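Local coordinates for protein N-hydroxyarylamine O-acetyltransferase (PDB 4DMO) that acts as an arylamine N-acetyltransferase with a non-canonical catalytic triad and probably also O-acetylates N-hydroxyarylamines, at residues L14-K19 with S28-A33; V38-L43 with L218-T223; F87-V92 with I111-T116; G161-E166 with F188-V193. All coordinates share one frame; numbering follows the deposited sequence.

Contact 1 of 4, residues L14-K19 with S28-A33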
loop_
_atom_site.group_PDB
_atom_site.type_symbol
_atom_site.label_atom_id
_atom_site.label_comp_id
_atom_site.label_asym_id
_atom_site.label_seq_id
_atom_site.Cartn_x
_atom_site.Cartn_y
_atom_site.Cartn_z
ATOM N N LEU A 14 -8.763 -1.706 -11.670
ATOM C CA LEU A 14 -7.611 -0.931 -12.143
ATOM C C LEU A 14 -7.827 -0.266 -13.483
ATOM O O LEU A 14 -6.994 0.542 -13.918
ATOM C CB LEU A 14 -6.354 -1.810 -12.219
ATOM C CG LEU A 14 -5.465 -1.841 -10.966
ATOM C CD1 LEU A 14 -6.287 -2.142 -9.723
ATOM C CD2 LEU A 14 -4.349 -2.866 -11.125
ATOM N N HIS A 15 -8.939 -0.592 -14.140
ATOM C CA HIS A 15 -9.215 -0.073 -15.492
ATOM C C HIS A 15 -8.131 -0.416 -16.499
ATOM O O HIS A 15 -7.734 0.424 -17.319
ATOM C CB HIS A 15 -9.391 1.443 -15.476
ATOM C CG HIS A 15 -10.451 1.910 -14.533
ATOM N ND1 HIS A 15 -11.693 1.316 -14.458
ATOM C CD2 HIS A 15 -10.458 2.909 -13.619
ATOM C CE1 HIS A 15 -12.419 1.934 -13.542
ATOM N NE2 HIS A 15 -11.695 2.910 -13.028
ATOM N N ILE A 16 -7.654 -1.652 -16.436
ATOM C CA ILE A 16 -6.682 -2.157 -17.408
ATOM C C ILE A 16 -7.219 -3.421 -18.101
ATOM O O ILE A 16 -8.165 -4.064 -17.630
ATOM C CB ILE A 16 -5.345 -2.516 -16.744
ATOM C CG1 ILE A 16 -5.550 -3.677 -15.775
ATOM C CG2 ILE A 16 -4.770 -1.291 -16.068
ATOM C CD1 ILE A 16 -4.309 -4.059 -15.007
ATOM N N GLU A 17 -6.608 -3.780 -19.219
ATOM C CA GLU A 17 -7.072 -4.930 -19.992
ATOM C C GLU A 17 -7.073 -6.245 -19.185
ATOM O O GLU A 17 -6.140 -6.539 -18.449
ATOM C CB GLU A 17 -6.199 -5.091 -21.242
ATOM C CG GLU A 17 -6.677 -6.196 -22.181
ATOM C CD GLU A 17 -5.686 -6.508 -23.294
ATOM O OE1 GLU A 17 -5.214 -5.543 -23.939
ATOM O OE2 GLU A 17 -5.389 -7.710 -23.522
ATOM N N GLU A 18 -8.123 -7.033 -19.317
ATOM C CA GLU A 18 -8.075 -8.395 -18.825
ATOM C C GLU A 18 -6.896 -9.110 -19.501
ATOM O O GLU A 18 -6.510 -8.766 -20.612
ATOM C CB GLU A 18 -9.390 -9.121 -19.121
ATOM C CG GLU A 18 -10.587 -8.608 -18.314
ATOM C CD GLU A 18 -11.847 -9.468 -18.486
ATOM O OE1 GLU A 18 -11.811 -10.425 -19.284
ATOM O OE2 GLU A 18 -12.866 -9.220 -17.795
ATOM N N LYS A 19 -6.267 -10.045 -18.795
ATOM C CA LYS A 19 -5.184 -10.851 -19.360
ATOM C C LYS A 19 -5.223 -12.251 -18.778
ATOM O O LYS A 19 -5.208 -12.405 -17.557
ATOM C CB LYS A 19 -3.819 -10.234 -19.057
ATOM C CG LYS A 19 -3.559 -8.910 -19.729
ATOM C CD LYS A 19 -2.092 -8.521 -19.598
ATOM C CE LYS A 19 -1.692 -7.504 -20.654
ATOM N NZ LYS A 19 -0.214 -7.451 -20.853
ATOM N N SER A 28 4.895 -3.889 -13.090
ATOM C CA SER A 28 5.111 -2.465 -12.954
ATOM C C SER A 28 3.888 -1.662 -13.396
ATOM O O SER A 28 3.520 -0.649 -12.790
ATOM C CB SER A 28 6.306 -2.040 -13.786
ATOM O OG SER A 28 5.934 -1.936 -15.157
ATOM N N ASN A 29 3.261 -2.065 -14.483
ATOM C CA ASN A 29 2.186 -1.231 -14.971
ATOM C C ASN A 29 0.915 -1.520 -14.212
ATOM O O ASN A 29 0.082 -0.663 -14.065
ATOM C CB ASN A 29 1.965 -1.378 -16.479
ATOM C CG ASN A 29 1.063 -0.270 -17.037
ATOM O OD1 ASN A 29 1.445 0.910 -17.070
ATOM N ND2 ASN A 29 -0.151 -0.643 -17.447
ATOM N N ILE A 30 0.776 -2.732 -13.707
ATOM C CA ILE A 30 -0.351 -3.033 -12.865
ATOM C C ILE A 30 -0.235 -2.243 -11.556
ATOM O O ILE A 30 -1.231 -1.719 -11.065
ATOM C CB ILE A 30 -0.408 -4.524 -12.560
ATOM C CG1 ILE A 30 -0.717 -5.284 -13.842
ATOM C CG2 ILE A 30 -1.476 -4.835 -11.526
ATOM C CD1 ILE A 30 -0.617 -6.768 -13.680
ATOM N N MET A 31 0.988 -2.134 -11.020
ATOM C CA MET A 31 1.225 -1.423 -9.773
ATOM C C MET A 31 0.923 0.030 -9.938
ATOM O O MET A 31 0.359 0.666 -9.039
ATOM C CB MET A 31 2.676 -1.612 -9.303
ATOM C CG MET A 31 2.939 -3.012 -8.799
ATOM S SD MET A 31 4.670 -3.416 -8.550
ATOM C CE MET A 31 4.995 -2.538 -7.014
ATOM N N TYR A 32 1.313 0.567 -11.082
ATOM C CA TYR A 32 1.060 1.953 -11.392
ATOM C C TYR A 32 -0.447 2.192 -11.451
ATOM O O TYR A 32 -0.971 3.121 -10.815
ATOM C CB TYR A 32 1.731 2.316 -12.726
ATOM C CG TYR A 32 1.455 3.730 -13.126
ATOM C CD1 TYR A 32 2.298 4.767 -12.746
ATOM C CD2 TYR A 32 0.340 4.035 -13.881
ATOM C CE1 TYR A 32 2.023 6.069 -13.106
ATOM C CE2 TYR A 32 0.071 5.323 -14.245
ATOM C CZ TYR A 32 0.898 6.336 -13.845
ATOM O OH TYR A 32 0.567 7.611 -14.213
ATOM N N ALA A 33 -1.145 1.314 -12.174
ATOM C CA ALA A 33 -2.593 1.388 -12.263
ATOM C C ALA A 33 -3.232 1.267 -10.872
ATOM O O ALA A 33 -4.171 1.992 -10.561
ATOM C CB ALA A 33 -3.138 0.300 -13.210
#
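No ring or side-chain amide takes part where Leu14 and Ile16 meet Ile30 and Ala33, so the flat groups here are backbone carbonyls. Leu14 CD2 sits 3.3 Å from Ile30 O. Leu14 CG is 3.8 Å from Ala33 C. The contact is apolar packing throughout, with no hydrogen bond between the segments. Leu14 CD2 also presses on Ile30 CG2 at 3.5 Å, and the two side chains cross at about a right angle. Ile16 uses both of its branches. Its CG2 lies 3.7 Å from Ala33 CB. With CG1 set between the backbone N and the carbonyl carbon (chi1 65°) and an extended chi2, Ile16 CD1 arrives 4.0 Å from Ile30 CG1. Ala33 CB is thus touched by both Leu14 and Ile16. Phe10 and Phe11 of helix 5-14 adjoin Ile30 and Ile16, while Met78 and Phe81 of helix 71-84 also touch Ile30. At the C-terminal end of 14-19, Lys19 makes a salt bridge to Asp26. His15 leaves helix 5-14 in a Schellman motif with positive phi, and the chain then passes along helix 27-37. This is helix-end packing within the N-terminal helical bundle of the arylamine N-acetyltransferase fold.

Contact 2 of 4, residues V38-L43 with L218-T223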
loop_
_atom_site.group_PDB
_atom_site.type_symbol
_atom_site.label_atom_id
_atom_site.label_comp_id
_atom_site.label_asym_id
_atom_site.label_seq_id
_atom_site.Cartn_x
_atom_site.Cartn_y
_atom_site.Cartn_z
ATOM N N VAL A 38 -6.635 2.796 -6.488
ATOM C CA VAL A 38 -6.917 2.382 -5.134
ATOM C C VAL A 38 -6.176 3.245 -4.157
ATOM O O VAL A 38 -4.954 3.236 -4.105
ATOM C CB VAL A 38 -6.503 0.940 -4.877
ATOM C CG1 VAL A 38 -7.035 0.485 -3.548
ATOM C CG2 VAL A 38 -7.007 0.041 -5.994
ATOM N N PRO A 39 -6.919 4.029 -3.385
ATOM C CA PRO A 39 -6.264 4.912 -2.434
ATOM C C PRO A 39 -5.860 4.229 -1.128
ATOM O O PRO A 39 -6.400 3.191 -0.718
ATOM C CB PRO A 39 -7.322 5.972 -2.175
ATOM C CG PRO A 39 -8.585 5.292 -2.397
ATOM C CD PRO A 39 -8.363 4.249 -3.435
ATOM N N PHE A 40 -4.882 4.855 -0.477
ATOM C CA PHE A 40 -4.491 4.524 0.876
ATOM C C PHE A 40 -5.465 5.237 1.779
ATOM O O PHE A 40 -5.554 6.468 1.745
ATOM C CB PHE A 40 -3.049 5.018 1.109
ATOM C CG PHE A 40 -2.431 4.595 2.436
ATOM C CD1 PHE A 40 -1.931 3.318 2.609
ATOM C CD2 PHE A 40 -2.329 5.486 3.477
ATOM C CE1 PHE A 40 -1.352 2.932 3.828
ATOM C CE2 PHE A 40 -1.734 5.121 4.684
ATOM C CZ PHE A 40 -1.254 3.850 4.867
ATOM N N GLU A 41 -6.246 4.477 2.546
ATOM C CA GLU A 41 -7.256 5.077 3.433
ATOM C C GLU A 41 -7.550 4.237 4.677
ATOM O O GLU A 41 -7.445 3.009 4.675
ATOM C CB GLU A 41 -8.557 5.339 2.680
ATOM C CG GLU A 41 -9.141 4.098 2.024
ATOM C CD GLU A 41 -10.544 3.767 2.488
ATOM O OE1 GLU A 41 -10.822 3.805 3.712
ATOM O OE2 GLU A 41 -11.345 3.420 1.620
ATOM N N ASN A 42 -7.926 4.909 5.756
ATOM C CA ASN A 42 -8.099 4.243 7.041
ATOM C C ASN A 42 -9.506 4.297 7.587
ATOM O O ASN A 42 -9.718 4.105 8.792
ATOM C CB ASN A 42 -7.200 4.890 8.074
ATOM C CG ASN A 42 -7.643 6.279 8.425
ATOM O OD1 ASN A 42 -8.300 6.956 7.634
ATOM N ND2 ASN A 42 -7.298 6.711 9.632
ATOM N N LEU A 43 -10.456 4.585 6.721
ATOM C CA LEU A 43 -11.772 4.976 7.181
ATOM C C LEU A 43 -12.526 3.828 7.858
ATOM O O LEU A 43 -13.349 4.087 8.724
ATOM C CB LEU A 43 -12.577 5.612 6.031
ATOM C CG LEU A 43 -11.912 6.847 5.389
ATOM C CD1 LEU A 43 -12.783 7.419 4.318
ATOM C CD2 LEU A 43 -11.696 7.894 6.447
ATOM N N LEU A 218 -7.444 9.723 7.256
ATOM C CA LEU A 218 -6.245 9.870 6.465
ATOM C C LEU A 218 -6.486 9.162 5.122
ATOM O O LEU A 218 -6.764 7.961 5.087
ATOM C CB LEU A 218 -5.104 9.226 7.223
ATOM C CG LEU A 218 -3.671 9.576 6.895
ATOM C CD1 LEU A 218 -2.773 8.962 7.979
ATOM C CD2 LEU A 218 -3.287 9.052 5.546
ATOM N N ILE A 219 -6.437 9.908 4.027
ATOM C CA ILE A 219 -6.620 9.336 2.687
ATOM C C ILE A 219 -5.574 9.915 1.743
ATOM O O ILE A 219 -5.528 11.122 1.569
ATOM C CB ILE A 219 -7.984 9.666 2.066
ATOM C CG1 ILE A 219 -9.162 9.192 2.949
ATOM C CG2 ILE A 219 -8.082 9.020 0.700
ATOM C CD1 ILE A 219 -9.696 10.267 3.839
ATOM N N VAL A 220 -4.769 9.062 1.104
ATOM C CA VAL A 220 -3.838 9.542 0.088
ATOM C C VAL A 220 -3.918 8.663 -1.170
ATOM O O VAL A 220 -4.170 7.463 -1.097
ATOM C CB VAL A 220 -2.389 9.585 0.632
ATOM C CG1 VAL A 220 -1.993 8.270 1.144
ATOM C CG2 VAL A 220 -1.388 9.981 -0.444
ATOM N N LYS A 221 -3.725 9.292 -2.326
ATOM C CA LYS A 221 -3.679 8.587 -3.586
ATOM C C LYS A 221 -2.801 9.306 -4.585
ATOM O O LYS A 221 -2.863 10.523 -4.701
ATOM C CB LYS A 221 -5.059 8.473 -4.179
ATOM C CG LYS A 221 -5.105 7.479 -5.293
ATOM C CD LYS A 221 -6.521 7.289 -5.858
ATOM C CE LYS A 221 -7.034 8.495 -6.601
ATOM N NZ LYS A 221 -6.185 8.766 -7.764
ATOM N N LEU A 222 -1.995 8.548 -5.316
ATOM C CA LEU A 222 -1.258 9.136 -6.432
ATOM C C LEU A 222 -2.230 9.546 -7.509
ATOM O O LEU A 222 -3.337 9.012 -7.635
ATOM C CB LEU A 222 -0.224 8.161 -6.994
ATOM C CG LEU A 222 0.769 7.762 -5.887
ATOM C CD1 LEU A 222 1.873 6.988 -6.488
ATOM C CD2 LEU A 222 1.314 8.968 -5.115
ATOM N N THR A 223 -1.796 10.506 -8.296
ATOM C CA THR A 223 -2.560 10.977 -9.418
ATOM C C THR A 223 -1.647 11.015 -10.626
ATOM O O THR A 223 -0.470 10.685 -10.528
ATOM C CB THR A 223 -3.110 12.383 -9.139
ATOM O OG1 THR A 223 -2.015 13.278 -8.929
ATOM C CG2 THR A 223 -4.011 12.394 -7.885
#
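Pro39 to Asn42 run antiparallel to Leu218 to Lys221; strand 40-41 is an outermost strand of a five-stranded antiparallel sheet, next to strand 218-223. The pairing joins the chain just after helix 27-37 to a strand far along the sequence. Among the backbone bonds, Phe40 and Val220 form the hydrogen-bonded pair: Phe40 N to Val220 O and Val220 N to Phe40 O are both 2.8 Å. Glu41 and Ile219 form the non-hydrogen-bonded pair, supported by a CA-H...O contact of 3.4 Å from Glu41 CA to Leu218 O. Asn42 N to Leu218 O is a weak bond.

The apolar contacts fall on two faces. On the face of Phe40 and Val220, Val220 CG1 lies 3.4 Å from Phe40 CB, oblique to the ring, while Leu218 CD2 comes to the ring edge at 4.2 Å from Phe40 CD2. The Phe213 ring also meets Phe40 there. On the face of Glu41 and Ile219, Ile219 CD1 approaches Leu43 CD2, and helix 250-261 covers Ile219. The aliphatic part of Lys221 runs beside Pro39.

The polar ends of Lys221 and Glu41 find partners away from the facing segment. Lys221 NZ bonds Leu222 O and Gln36 O. Glu41 OE2 takes a salt bridge from Arg67 and a bond from Gly68 N, while Glu41 OE1 accepts Leu43 N. Asn42 ND2 reaches the carbonyls of Phe213 and Val216, but its oxygen bonds across. Asn42 CG stands between its own N and carbonyl carbon (chi1 69°), which brings Asn42 OD1 2.9 Å from Leu218 N; this donor sits 40° out of the amide carbonyl plane.

Contact 3 of 4, residues F87-V92 with I111-T116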
loop_
_atom_site.group_PDB
_atom_site.type_symbol
_atom_site.label_atom_id
_atom_site.label_comp_id
_atom_site.label_asym_id
_atom_site.label_seq_id
_atom_site.Cartn_x
_atom_site.Cartn_y
_atom_site.Cartn_z
ATOM N N PHE A 87 1.887 -16.479 -10.121
ATOM C CA PHE A 87 3.168 -16.098 -9.506
ATOM C C PHE A 87 3.436 -16.754 -8.161
ATOM O O PHE A 87 2.521 -16.991 -7.378
ATOM C CB PHE A 87 3.229 -14.609 -9.283
ATOM C CG PHE A 87 3.299 -13.832 -10.524
ATOM C CD1 PHE A 87 2.153 -13.299 -11.063
ATOM C CD2 PHE A 87 4.504 -13.610 -11.146
ATOM C CE1 PHE A 87 2.209 -12.554 -12.205
ATOM C CE2 PHE A 87 4.564 -12.876 -12.288
ATOM C CZ PHE A 87 3.405 -12.343 -12.820
ATOM N N ASP A 88 4.710 -16.976 -7.868
ATOM C CA ASP A 88 5.121 -17.542 -6.592
ATOM C C ASP A 88 5.362 -16.428 -5.576
ATOM O O ASP A 88 6.430 -15.788 -5.558
ATOM C CB ASP A 88 6.377 -18.384 -6.762
ATOM C CG ASP A 88 6.821 -19.015 -5.459
ATOM O OD1 ASP A 88 6.042 -18.925 -4.485
ATOM O OD2 ASP A 88 7.920 -19.630 -5.423
ATOM N N VAL A 89 4.338 -16.186 -4.756
ATOM C CA VAL A 89 4.299 -15.027 -3.868
ATOM C C VAL A 89 4.120 -15.388 -2.405
ATOM O O VAL A 89 3.592 -16.455 -2.056
ATOM C CB VAL A 89 3.175 -14.042 -4.292
ATOM C CG1 VAL A 89 3.572 -13.296 -5.559
ATOM C CG2 VAL A 89 1.850 -14.752 -4.474
ATOM N N HIS A 90 4.558 -14.481 -1.542
ATOM C CA HIS A 90 4.467 -14.699 -0.102
ATOM C C HIS A 90 4.280 -13.363 0.624
ATOM O O HIS A 90 4.751 -12.338 0.175
ATOM C CB HIS A 90 5.742 -15.395 0.393
ATOM C CG HIS A 90 6.152 -16.567 -0.458
ATOM N ND1 HIS A 90 5.683 -17.848 -0.242
ATOM C CD2 HIS A 90 6.993 -16.650 -1.522
ATOM C CE1 HIS A 90 6.203 -18.663 -1.146
ATOM N NE2 HIS A 90 6.998 -17.961 -1.936
ATOM N N LEU A 91 3.604 -13.391 1.757
ATOM C CA LEU A 91 3.480 -12.224 2.593
ATOM C C LEU A 91 4.648 -12.203 3.572
ATOM O O LEU A 91 5.184 -13.248 3.960
ATOM C CB LEU A 91 2.165 -12.256 3.372
ATOM C CG LEU A 91 0.878 -12.018 2.597
ATOM C CD1 LEU A 91 -0.310 -12.056 3.521
ATOM C CD2 LEU A 91 0.953 -10.682 1.897
ATOM N N VAL A 92 5.045 -10.995 3.948
ATOM C CA VAL A 92 6.046 -10.801 4.973
ATOM C C VAL A 92 5.563 -9.728 5.922
ATOM O O VAL A 92 4.712 -8.881 5.570
ATOM C CB VAL A 92 7.403 -10.386 4.380
ATOM C CG1 VAL A 92 7.949 -11.513 3.507
ATOM C CG2 VAL A 92 7.269 -9.114 3.596
ATOM N N ILE A 111 2.642 -5.015 6.537
ATOM C CA ILE A 111 2.590 -6.242 5.770
ATOM C C ILE A 111 2.935 -5.900 4.355
ATOM O O ILE A 111 2.558 -4.846 3.879
ATOM C CB ILE A 111 1.208 -6.849 5.767
ATOM C CG1 ILE A 111 0.811 -7.253 7.176
ATOM C CG2 ILE A 111 1.128 -8.026 4.787
ATOM C CD1 ILE A 111 1.580 -8.414 7.728
ATOM N N ALA A 112 3.645 -6.791 3.683
ATOM C CA ALA A 112 4.033 -6.596 2.284
ATOM C C ALA A 112 4.126 -7.948 1.605
ATOM O O ALA A 112 3.925 -9.000 2.230
ATOM C CB ALA A 112 5.360 -5.861 2.182
ATOM N N THR A 113 4.448 -7.912 0.323
ATOM C CA THR A 113 4.443 -9.087 -0.520
ATOM C C THR A 113 5.816 -9.319 -1.138
ATOM O O THR A 113 6.448 -8.375 -1.601
ATOM C CB THR A 113 3.438 -8.876 -1.671
ATOM O OG1 THR A 113 2.138 -8.588 -1.148
ATOM C CG2 THR A 113 3.356 -10.101 -2.550
ATOM N N VAL A 114 6.294 -10.555 -1.163
ATOM C CA VAL A 114 7.515 -10.847 -1.916
ATOM C C VAL A 114 7.194 -11.839 -3.038
ATOM O O VAL A 114 6.357 -12.748 -2.890
ATOM C CB VAL A 114 8.659 -11.382 -1.046
ATOM C CG1 VAL A 114 9.031 -10.360 0.031
ATOM C CG2 VAL A 114 8.258 -12.692 -0.445
ATOM N N LEU A 115 7.825 -11.595 -4.174
ATOM C CA LEU A 115 7.584 -12.339 -5.398
ATOM C C LEU A 115 8.900 -12.959 -5.911
ATOM O O LEU A 115 9.944 -12.310 -5.939
ATOM C CB LEU A 115 6.997 -11.418 -6.472
ATOM C CG LEU A 115 6.954 -12.075 -7.864
ATOM C CD1 LEU A 115 6.029 -13.257 -7.871
ATOM C CD2 LEU A 115 6.539 -11.100 -8.947
ATOM N N THR A 116 8.809 -14.213 -6.327
ATOM C CA THR A 116 9.912 -14.939 -6.913
ATOM C C THR A 116 9.729 -15.054 -8.411
ATOM O O THR A 116 8.769 -15.654 -8.887
ATOM C CB THR A 116 9.972 -16.345 -6.343
ATOM O OG1 THR A 116 10.169 -16.262 -4.931
ATOM C CG2 THR A 116 11.094 -17.132 -6.953
#
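Strand segments 88-92 and 111-116 pair antiparallel, their axes 4.5 Å apart at closest approach and their N-to-C directions 152° apart, with His90-Val114 (Val114 N to His90 O 2.7 Å) and Val92-Ala112 as hydrogen-bonded pairs and Leu91-Thr113 between them as a non-hydrogen-bonded one. On the face of Val89, Leu91 and Leu115, Leu115 CD1 has two close partners. It touches Val89 CG1 and Phe87 CB, each at 3.4 Å, and the Val89 pair is tighter than usual. In Leu115, chi1 170° carries CG away from the backbone N, and chi2 64° then sets CD1 between the two partners. Leu91 CD2 meets Ile111 CG2 at 3.9 Å. The strands form a beta hairpin in the large antiparallel sheet, and helix 71-84 packs on this face through Tyr79 and Leu82. On the other face Val92 and Val114 cross at about a right angle, CG1 to CG1 3.8 Å apart. Val92 CG2 rests beside Ala112 CB, and His90 CB beside Val114 CG2. Phe139 covers Val114 from a loop, and strand 120-124 continues the sheet beyond Thr113 and Leu115.

Contact 4 of 4, residues G161-E166 with F188-V193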
loop_
_atom_site.group_PDB
_atom_site.type_symbol
_atom_site.label_atom_id
_atom_site.label_comp_id
_atom_site.label_asym_id
_atom_site.label_seq_id
_atom_site.Cartn_x
_atom_site.Cartn_y
_atom_site.Cartn_z
ATOM N N GLY A 161 13.635 -6.605 11.897
ATOM C CA GLY A 161 13.685 -7.394 10.687
ATOM C C GLY A 161 15.102 -7.810 10.349
ATOM O O GLY A 161 16.040 -7.541 11.102
ATOM N N ASN A 162 15.250 -8.490 9.215
ATOM C CA ASN A 162 16.563 -8.807 8.690
ATOM C C ASN A 162 16.780 -8.227 7.303
ATOM O O ASN A 162 17.825 -8.470 6.704
ATOM C CB ASN A 162 16.823 -10.312 8.684
ATOM C CG ASN A 162 15.638 -11.111 8.257
ATOM O OD1 ASN A 162 14.988 -10.814 7.251
ATOM N ND2 ASN A 162 15.320 -12.129 9.043
ATOM N N TYR A 163 15.805 -7.459 6.808
ATOM C CA TYR A 163 15.969 -6.683 5.572
ATOM C C TYR A 163 15.366 -5.303 5.773
ATOM O O TYR A 163 14.666 -5.042 6.747
ATOM C CB TYR A 163 15.283 -7.349 4.385
ATOM C CG TYR A 163 16.024 -8.526 3.794
ATOM C CD1 TYR A 163 16.878 -8.344 2.715
ATOM C CD2 TYR A 163 15.862 -9.810 4.291
ATOM C CE1 TYR A 163 17.551 -9.390 2.159
ATOM C CE2 TYR A 163 16.528 -10.878 3.734
ATOM C CZ TYR A 163 17.378 -10.658 2.656
ATOM O OH TYR A 163 18.087 -11.690 2.062
ATOM N N ILE A 164 15.655 -4.407 4.857
ATOM C CA ILE A 164 15.128 -3.066 4.956
ATOM C C ILE A 164 14.774 -2.558 3.584
ATOM O O ILE A 164 15.385 -2.947 2.577
ATOM C CB ILE A 164 16.114 -2.059 5.609
ATOM C CG1 ILE A 164 17.331 -1.808 4.712
ATOM C CG2 ILE A 164 16.541 -2.530 7.003
ATOM C CD1 ILE A 164 18.325 -0.756 5.321
ATOM N N LEU A 165 13.759 -1.696 3.569
ATOM C CA LEU A 165 13.428 -0.910 2.399
ATOM C C LEU A 165 13.813 0.521 2.670
ATOM O O LEU A 165 13.257 1.178 3.568
ATOM C CB LEU A 165 11.941 -0.982 2.089
ATOM C CG LEU A 165 11.664 -0.160 0.846
ATOM C CD1 LEU A 165 12.210 -0.869 -0.365
ATOM C CD2 LEU A 165 10.192 0.146 0.687
ATOM N N GLU A 166 14.792 0.987 1.904
ATOM C CA GLU A 166 15.291 2.330 2.012
ATOM C C GLU A 166 14.745 3.163 0.877
ATOM O O GLU A 166 14.406 2.662 -0.176
ATOM C CB GLU A 166 16.821 2.326 1.918
ATOM C CG GLU A 166 17.540 2.288 3.240
ATOM C CD GLU A 166 19.024 2.109 3.058
ATOM O OE1 GLU A 166 19.411 1.476 2.053
ATOM O OE2 GLU A 166 19.799 2.620 3.893
ATOM N N PHE A 188 11.780 -5.376 7.649
ATOM C CA PHE A 188 10.938 -6.570 7.617
ATOM C C PHE A 188 11.772 -7.837 7.731
ATOM O O PHE A 188 12.970 -7.801 7.509
ATOM C CB PHE A 188 10.109 -6.637 6.337
ATOM C CG PHE A 188 10.935 -6.755 5.070
ATOM C CD1 PHE A 188 11.516 -5.636 4.497
ATOM C CD2 PHE A 188 11.106 -7.979 4.446
ATOM C CE1 PHE A 188 12.260 -5.740 3.325
ATOM C CE2 PHE A 188 11.862 -8.084 3.285
ATOM C CZ PHE A 188 12.427 -6.959 2.723
ATOM N N TYR A 189 11.116 -8.935 8.100
ATOM C CA TYR A 189 11.707 -10.260 8.098
ATOM C C TYR A 189 11.336 -10.981 6.784
ATOM O O TYR A 189 10.186 -10.897 6.332
ATOM C CB TYR A 189 11.185 -11.059 9.298
ATOM C CG TYR A 189 11.578 -10.510 10.639
ATOM C CD1 TYR A 189 12.855 -10.747 11.152
ATOM C CD2 TYR A 189 10.677 -9.747 11.412
ATOM C CE1 TYR A 189 13.243 -10.241 12.413
ATOM C CE2 TYR A 189 11.056 -9.232 12.695
ATOM C CZ TYR A 189 12.353 -9.493 13.165
ATOM O OH TYR A 189 12.779 -9.017 14.388
ATOM N N ILE A 190 12.300 -11.663 6.161
ATOM C CA ILE A 190 12.062 -12.367 4.890
ATOM C C ILE A 190 11.201 -13.614 5.090
ATOM O O ILE A 190 10.620 -14.143 4.143
ATOM C CB ILE A 190 13.406 -12.767 4.195
ATOM C CG1 ILE A 190 13.173 -13.220 2.748
ATOM C CG2 ILE A 190 14.107 -13.875 4.985
ATOM C CD1 ILE A 190 12.379 -12.232 1.896
ATOM N N GLU A 191 11.144 -14.078 6.334
ATOM C CA GLU A 191 10.347 -15.240 6.731
ATOM C C GLU A 191 8.844 -15.056 6.418
ATOM O O GLU A 191 8.223 -14.057 6.778
ATOM C CB GLU A 191 10.554 -15.526 8.227
ATOM C CG GLU A 191 11.942 -16.159 8.598
ATOM C CD GLU A 191 13.133 -15.175 8.629
ATOM O OE1 GLU A 191 12.937 -13.940 8.742
ATOM O OE2 GLU A 191 14.280 -15.651 8.531
ATOM N N GLU A 192 8.276 -16.056 5.762
ATOM C CA GLU A 192 6.896 -16.028 5.306
ATOM C C GLU A 192 5.856 -16.053 6.424
ATOM O O GLU A 192 5.991 -16.735 7.444
ATOM C CB GLU A 192 6.646 -17.194 4.356
ATOM C CG GLU A 192 5.216 -17.646 4.325
ATOM C CD GLU A 192 4.932 -18.549 3.151
ATOM O OE1 GLU A 192 5.770 -18.574 2.226
ATOM O OE2 GLU A 192 3.884 -19.231 3.162
ATOM N N VAL A 193 4.815 -15.270 6.210
ATOM C CA VAL A 193 3.698 -15.203 7.132
ATOM C C VAL A 193 2.394 -15.431 6.351
ATOM O O VAL A 193 2.400 -15.420 5.116
ATOM C CB VAL A 193 3.671 -13.831 7.862
ATOM C CG1 VAL A 193 5.012 -13.535 8.543
ATOM C CG2 VAL A 193 3.301 -12.701 6.900
#
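Gly161 and Tyr163 pack closely against Tyr189 and Phe188, while Asn162 reaches outward to Ile190 and Glu191. On the tight side, Gly161 CA stands over the centre of the Tyr189 ring as a CH-pi contact, 3.4 Å from its centroid. Tyr163 CB lies over one face of the Phe188 ring, offset toward the rim and 3.3 Å from Phe188 CZ. The Tyr163 and Phe188 rings are near parallel, 18° apart, but slid and barely overlapping. Phe188 CG sits between its own N and carbonyl carbon (chi1 63°), which folds the ring back under Tyr163. Asn162 N and Tyr163 N each lie 2.9 Å from Phe188 O. The Asn162 bond is the more bent and comes from above the carbonyl plane. Both residues oppose Phe188, so this is a classic beta bulge. It comes where the chain turns a corner at Asn162, with strand 163-168 following beside strand 183-188. Phe188 N returns a bond to Tyr163 O.

The outer side is more open. Ile190 CB lies 3.7 Å from Tyr163 CE2, oblique to that ring, and Phe139 adds to both residues. The Asn162 amide bridges toward the exposed Glu191, with ND2 at the edge of the Tyr189 ring. Asn162 OD1 accepts Ile190 N at 3.0 Å in the carbonyl plane, on a lone pair. Asn162 ND2 gives a nearly straight bond of 3.0 Å to Glu191 OE1, on its syn lone pair. Donor and acceptor ends are both used, which probably fixes the orientation of the amide, and the N-H probably steadies negative charge on Glu191.

Overall arrangement
From the N terminus, contact 1 comes first and closes a short loop between helix 5-14 and helix 27-37. Contact 2 opens at the end of that same helix and closes only at residues 218-223. It brings the chain just after helix 27-37 to the edge of the five-stranded sheet. Contacts 3 and 4 are nested inside its long loop, one after the other, and none cross. Contact 3 closes the hairpin of strands 88-98 and 103-117. Contact 4 closes the link between strands 163-168 and 183-188. Both reach the eight-stranded sheet. They touch each other, where Leu91 O probably bonds Val193 N. Their centres lie about 11 Å apart, across the chain's centre from contact 2.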